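PDB 3RCN: beta-N-acetylhexosaminidase from Arthrobacter aurescens, which probably hydrolyses terminal non-reducing N-acetyl-D-hexosamine residues from N-acetyl-beta-D-hexosaminides. Local coordinates for residues M152-D155 / N156-F160; H460-S463 / P464-Q468. All coordinates share one frame; numbering follows the deposited sequence.

Contact 1 (M152-D155 / N156-F160)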
loop_
_atom_site.group_PDB
_atom_site.type_symbol
_atom_site.label_atom_id
_atom_site.label_comp_id
_atom_site.label_asym_id
_atom_site.label_seq_id
_atom_site.Cartn_x
_atom_site.Cartn_y
_atom_site.Cartn_z
HETATM N N MSE A 152 10.090 1.599 4.097
HETATM C CA MSE A 152 8.696 1.628 3.693
HETATM C C MSE A 152 8.529 0.992 2.310
HETATM O O MSE A 152 9.139 1.425 1.333
HETATM C CB MSE A 152 8.135 3.047 3.712
HETATM C CG MSE A 152 6.666 3.079 3.321
HETATM SE SE MSE A 152 5.751 4.790 3.520
HETATM C CE MSE A 152 5.637 4.818 5.478
ATOM N N PRO A 153 7.714 -0.062 2.227
ATOM C CA PRO A 153 7.547 -0.686 0.918
ATOM C C PRO A 153 7.039 0.318 -0.115
ATOM O O PRO A 153 6.310 1.256 0.223
ATOM C CB PRO A 153 6.519 -1.778 1.188
ATOM C CG PRO A 153 6.689 -2.087 2.672
ATOM C CD PRO A 153 6.953 -0.755 3.281
ATOM N N LYS A 154 7.460 0.117 -1.361
ATOM C CA LYS A 154 7.145 1.012 -2.471
ATOM C C LYS A 154 5.644 1.344 -2.609
ATOM O O LYS A 154 5.282 2.502 -2.852
ATOM C CB LYS A 154 7.696 0.406 -3.761
ATOM C CG LYS A 154 7.495 1.247 -5.004
ATOM C CD LYS A 154 8.362 0.720 -6.142
ATOM C CE LYS A 154 7.861 -0.626 -6.690
ATOM N NZ LYS A 154 6.602 -0.477 -7.473
ATOM N N ASP A 155 4.780 0.336 -2.464
ATOM C CA ASP A 155 3.327 0.542 -2.526
ATOM C C ASP A 155 2.854 1.635 -1.551
ATOM O O ASP A 155 2.005 2.465 -1.877
ATOM C CB ASP A 155 2.571 -0.772 -2.242
ATOM C CG ASP A 155 2.622 -1.770 -3.418
ATOM O OD1 ASP A 155 2.361 -2.988 -3.193
ATOM O OD2 ASP A 155 2.914 -1.336 -4.562
ATOM N N ASN A 156 3.423 1.626 -0.353
ATOM C CA ASN A 156 3.070 2.585 0.681
ATOM C C ASN A 156 3.653 3.981 0.439
ATOM O O ASN A 156 2.991 4.991 0.708
ATOM C CB ASN A 156 3.462 2.033 2.047
ATOM C CG ASN A 156 2.789 0.702 2.337
ATOM O OD1 ASN A 156 3.385 -0.369 2.181
ATOM N ND2 ASN A 156 1.525 0.763 2.714
ATOM N N VAL A 157 4.877 4.034 -0.086
ATOM C CA VAL A 157 5.484 5.306 -0.489
ATOM C C VAL A 157 4.624 6.043 -1.533
ATOM O O VAL A 157 4.403 7.246 -1.413
ATOM C CB VAL A 157 6.934 5.130 -1.049
ATOM C CG1 VAL A 157 7.486 6.461 -1.564
ATOM C CG2 VAL A 157 7.877 4.529 -0.003
ATOM N N LEU A 158 4.131 5.335 -2.548
ATOM C CA LEU A 158 3.376 6.010 -3.596
ATOM C C LEU A 158 2.065 6.504 -3.015
ATOM O O LEU A 158 1.538 7.544 -3.434
ATOM C CB LEU A 158 3.111 5.087 -4.775
ATOM C CG LEU A 158 4.354 4.411 -5.341
ATOM C CD1 LEU A 158 3.994 3.310 -6.339
ATOM C CD2 LEU A 158 5.273 5.466 -5.969
ATOM N N ARG A 159 1.537 5.753 -2.050
ATOM C CA ARG A 159 0.281 6.149 -1.406
ATOM C C ARG A 159 0.461 7.360 -0.507
ATOM O O ARG A 159 -0.373 8.268 -0.487
ATOM C CB ARG A 159 -0.323 4.988 -0.615
ATOM C CG ARG A 159 -1.225 4.109 -1.454
ATOM C CD ARG A 159 -2.655 4.580 -1.351
ATOM N NE ARG A 159 -3.082 5.320 -2.518
ATOM C CZ ARG A 159 -4.199 6.034 -2.566
ATOM N NH1 ARG A 159 -4.980 6.102 -1.504
ATOM N NH2 ARG A 159 -4.527 6.700 -3.668
ATOM N N PHE A 160 1.554 7.370 0.244
ATOM C CA PHE A 160 1.934 8.542 1.016
ATOM C C PHE A 160 2.098 9.773 0.110
ATOM O O PHE A 160 1.674 10.875 0.464
ATOM C CB PHE A 160 3.230 8.256 1.773
ATOM C CG PHE A 160 3.711 9.402 2.625
ATOM C CD1 PHE A 160 3.216 9.582 3.912
ATOM C CD2 PHE A 160 4.663 10.296 2.142
ATOM C CE1 PHE A 160 3.648 10.632 4.693
ATOM C CE2 PHE A 160 5.103 11.350 2.923
ATOM C CZ PHE A 160 4.596 11.516 4.201
#
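N156 and M152 meet where the chain turns into a helix: CG of M152, a selenomethionine, lies 3.6 Å from CB of N156. That CG stands anti to the backbone N (chi1 -179°), which lays it against the first turn, and the extended chi2 brings SE alongside before the chain bends to CE. The same CG reaches V157 as well, 3.8 Å from CG2 of V157. A long, flexible, apolar side chain suits this place, since it can follow the helix surface and cover a buried aliphatic branch. The amide of N156 turns back over the proline instead, and its OD1 lies 3.6 Å from CB of P153.

P153 holds the N-cap position, where the lack of an N-H costs nothing because that nitrogen precedes the first helical bonds. Its carbonyl O accepts from V157 N at 3.1 Å, and N156 N adds a weaker bond. L158 N to K154 O, also 3.1 Å, continues the pattern. The helix begun here, 154-166, is the crossover of a beta-alpha-beta unit between the parallel strands 140-146 and 171-178 of the catalytic alpha/beta barrel.

D155 joins through its backbone, its O taking a weak bond from R159 N. Its CB points away from the following turn, and its carboxylate looks to the second subunit, where OD2 has a long, weak ion pair with that copy's R159. An acidic residue fits the first turn, where its charge would probably be favoured by the helix dipole. The CB of K154 points away too, and its NZ forms a salt bridge with E228, while L158 packs on I229 and F232 of helix 223-235.

Contact 2 (H460-S463 / P464-Q468); sequences HLDS and PRRVQ. With SO4 (sulfate ion), chain B.
S463 OG is gripped twice, donating to O2 of the sulfate at 2.7 Å and accepting from R466 N at 3.2 Å. The second is a capping bond, S463 being the N-cap residue of helix 464-471, with OG set between the backbone N and the carbonyl carbon (chi1 66°), facing the first turn. A small hydroxyl suits this role, and P464 fits the first helical position, where a backbone N-H would have no carbonyl within the helix to bond to. The carbonyl O of S463 accepts from V467 N at 3.1 Å. The helix thus starts just after the loop that leaves strand 449-456, which pairs with strand 140-146 in the alpha/beta barrel. CB of L461, from the loop, packs 3.7 Å from CG2 of V467, the side chains crossing at about a right angle.

R465 presents the edge of its guanidinium to the sulfate, NH1 giving O4 a nearly straight bond (3.2 Å, 168°), while NE pairs with E512. An alanine in place of R465 would probably leave E512 without its charged mate and the sulfate more loosely held. R215 of the second subunit also binds this ion, and forms a salt bridge with D462.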
loop_
_atom_site.group_PDB
_atom_site.type_symbol
_atom_site.label_atom_id
_atom_site.label_comp_id
_atom_site.label_asym_id
_atom_site.label_seq_id
_atom_site.Cartn_x
_atom_site.Cartn_y
_atom_site.Cartn_z
ATOM N N HIS A 460 10.673 4.883 15.664
ATOM C CA HIS A 460 9.577 4.194 16.325
ATOM C C HIS A 460 8.367 3.858 15.450
ATOM O O HIS A 460 7.427 3.218 15.921
ATOM C CB HIS A 460 9.168 4.997 17.552
ATOM C CG HIS A 460 10.337 5.399 18.387
ATOM N ND1 HIS A 460 11.270 4.487 18.833
ATOM C CD2 HIS A 460 10.749 6.608 18.825
ATOM C CE1 HIS A 460 12.193 5.116 19.535
ATOM N NE2 HIS A 460 11.906 6.405 19.540
ATOM N N LEU A 461 8.381 4.267 14.184
ATOM C CA LEU A 461 7.250 3.932 13.352
ATOM C C LEU A 461 7.678 2.769 12.464
ATOM O O LEU A 461 8.256 2.954 11.389
ATOM C CB LEU A 461 6.884 5.161 12.509
ATOM C CG LEU A 461 7.045 6.483 13.284
ATOM C CD1 LEU A 461 6.940 7.687 12.382
ATOM C CD2 LEU A 461 6.053 6.605 14.466
ATOM N N ASP A 462 7.246 1.580 12.873
ATOM C CA ASP A 462 7.693 0.323 12.274
ATOM C C ASP A 462 6.722 -0.283 11.252
ATOM O O ASP A 462 6.930 -1.399 10.780
ATOM C CB ASP A 462 8.096 -0.685 13.351
ATOM C CG ASP A 462 6.992 -0.941 14.351
ATOM O OD1 ASP A 462 6.089 -0.080 14.478
ATOM O OD2 ASP A 462 7.031 -2.006 15.005
ATOM N N SER A 463 5.629 0.420 10.984
ATOM C CA SER A 463 4.748 0.068 9.887
ATOM C C SER A 463 4.271 1.353 9.245
ATOM O O SER A 463 4.333 2.411 9.872
ATOM C CB SER A 463 3.543 -0.738 10.387
ATOM O OG SER A 463 2.717 0.055 11.214
ATOM N N PRO A 464 3.786 1.265 7.994
ATOM C CA PRO A 464 3.151 2.418 7.342
ATOM C C PRO A 464 1.918 2.902 8.118
ATOM O O PRO A 464 1.563 4.072 8.037
ATOM C CB PRO A 464 2.744 1.872 5.966
ATOM C CG PRO A 464 3.596 0.679 5.753
ATOM C CD PRO A 464 3.896 0.102 7.101
ATOM N N ARG A 465 1.267 2.015 8.859
ATOM C CA ARG A 465 0.163 2.451 9.704
ATOM C C ARG A 465 0.685 3.421 10.764
ATOM O O ARG A 465 0.102 4.476 11.000
ATOM C CB ARG A 465 -0.533 1.264 10.369
ATOM C CG ARG A 465 -1.026 0.200 9.402
ATOM C CD ARG A 465 -1.637 -0.995 10.145
ATOM N NE ARG A 465 -2.991 -0.702 10.595
ATOM C CZ ARG A 465 -3.655 -1.402 11.511
ATOM N NH1 ARG A 465 -3.098 -2.446 12.103
ATOM N NH2 ARG A 465 -4.880 -1.043 11.843
ATOM N N ARG A 466 1.784 3.065 11.412
ATOM C CA ARG A 466 2.332 3.926 12.449
ATOM C C ARG A 466 2.781 5.279 11.869
ATOM O O ARG A 466 2.587 6.334 12.481
ATOM C CB ARG A 466 3.467 3.216 13.186
ATOM C CG ARG A 466 2.991 2.072 14.070
ATOM C CD ARG A 466 3.361 2.315 15.526
ATOM N NE ARG A 466 2.838 3.588 15.994
ATOM C CZ ARG A 466 3.540 4.502 16.663
ATOM N NH1 ARG A 466 4.816 4.298 16.975
ATOM N NH2 ARG A 466 2.952 5.626 17.036
ATOM N N VAL A 467 3.358 5.254 10.674
ATOM C CA VAL A 467 3.720 6.498 10.022
ATOM C C VAL A 467 2.498 7.392 9.781
ATOM O O VAL A 467 2.565 8.619 9.937
ATOM C CB VAL A 467 4.469 6.244 8.698
ATOM C CG1 VAL A 467 4.472 7.505 7.844
ATOM C CG2 VAL A 467 5.901 5.746 8.976
ATOM N N GLN A 468 1.374 6.779 9.418
ATOM C CA GLN A 468 0.139 7.532 9.174
ATOM C C GLN A 468 -0.396 8.153 10.463
ATOM O O GLN A 468 -0.929 9.268 10.479
ATOM C CB GLN A 468 -0.923 6.629 8.545
ATOM C CG GLN A 468 -0.561 6.163 7.152
ATOM C CD GLN A 468 -1.633 5.299 6.546
ATOM O OE1 GLN A 468 -2.387 4.632 7.259
ATOM N NE2 GLN A 468 -1.724 5.313 5.220
HETATM S S SO4 B . 0.621 -2.611 12.951
HETATM O O1 SO4 B . -0.300 -2.816 14.069
HETATM O O2 SO4 B . 0.894 -1.186 12.803
HETATM O O3 SO4 B . 1.861 -3.325 13.236
HETATM O O4 SO4 B . 0.041 -3.128 11.714
#

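Overall arrangement
Both contacts are helix starts within the catalytic barrel, and they touch each other: CG of N156 lies 3.5 Å from CG of P464, and CE of M152 is 3.6 Å from CG2 of V467. Contact 1 is the more buried, opening helix 154-166 after strand 140-146. Contact 2 is only partly buried and opens helix 464-471 after strand 449-456, the neighbour of 140-146 in the sheet. The chemistry follows: a proline at the N-cap position with largely apolar packing in contact 1, against a serine that caps with its hydroxyl, arginine and bound sulfate in contact 2. Both reach the second subunit, and R465 there packs on P153 of its partner.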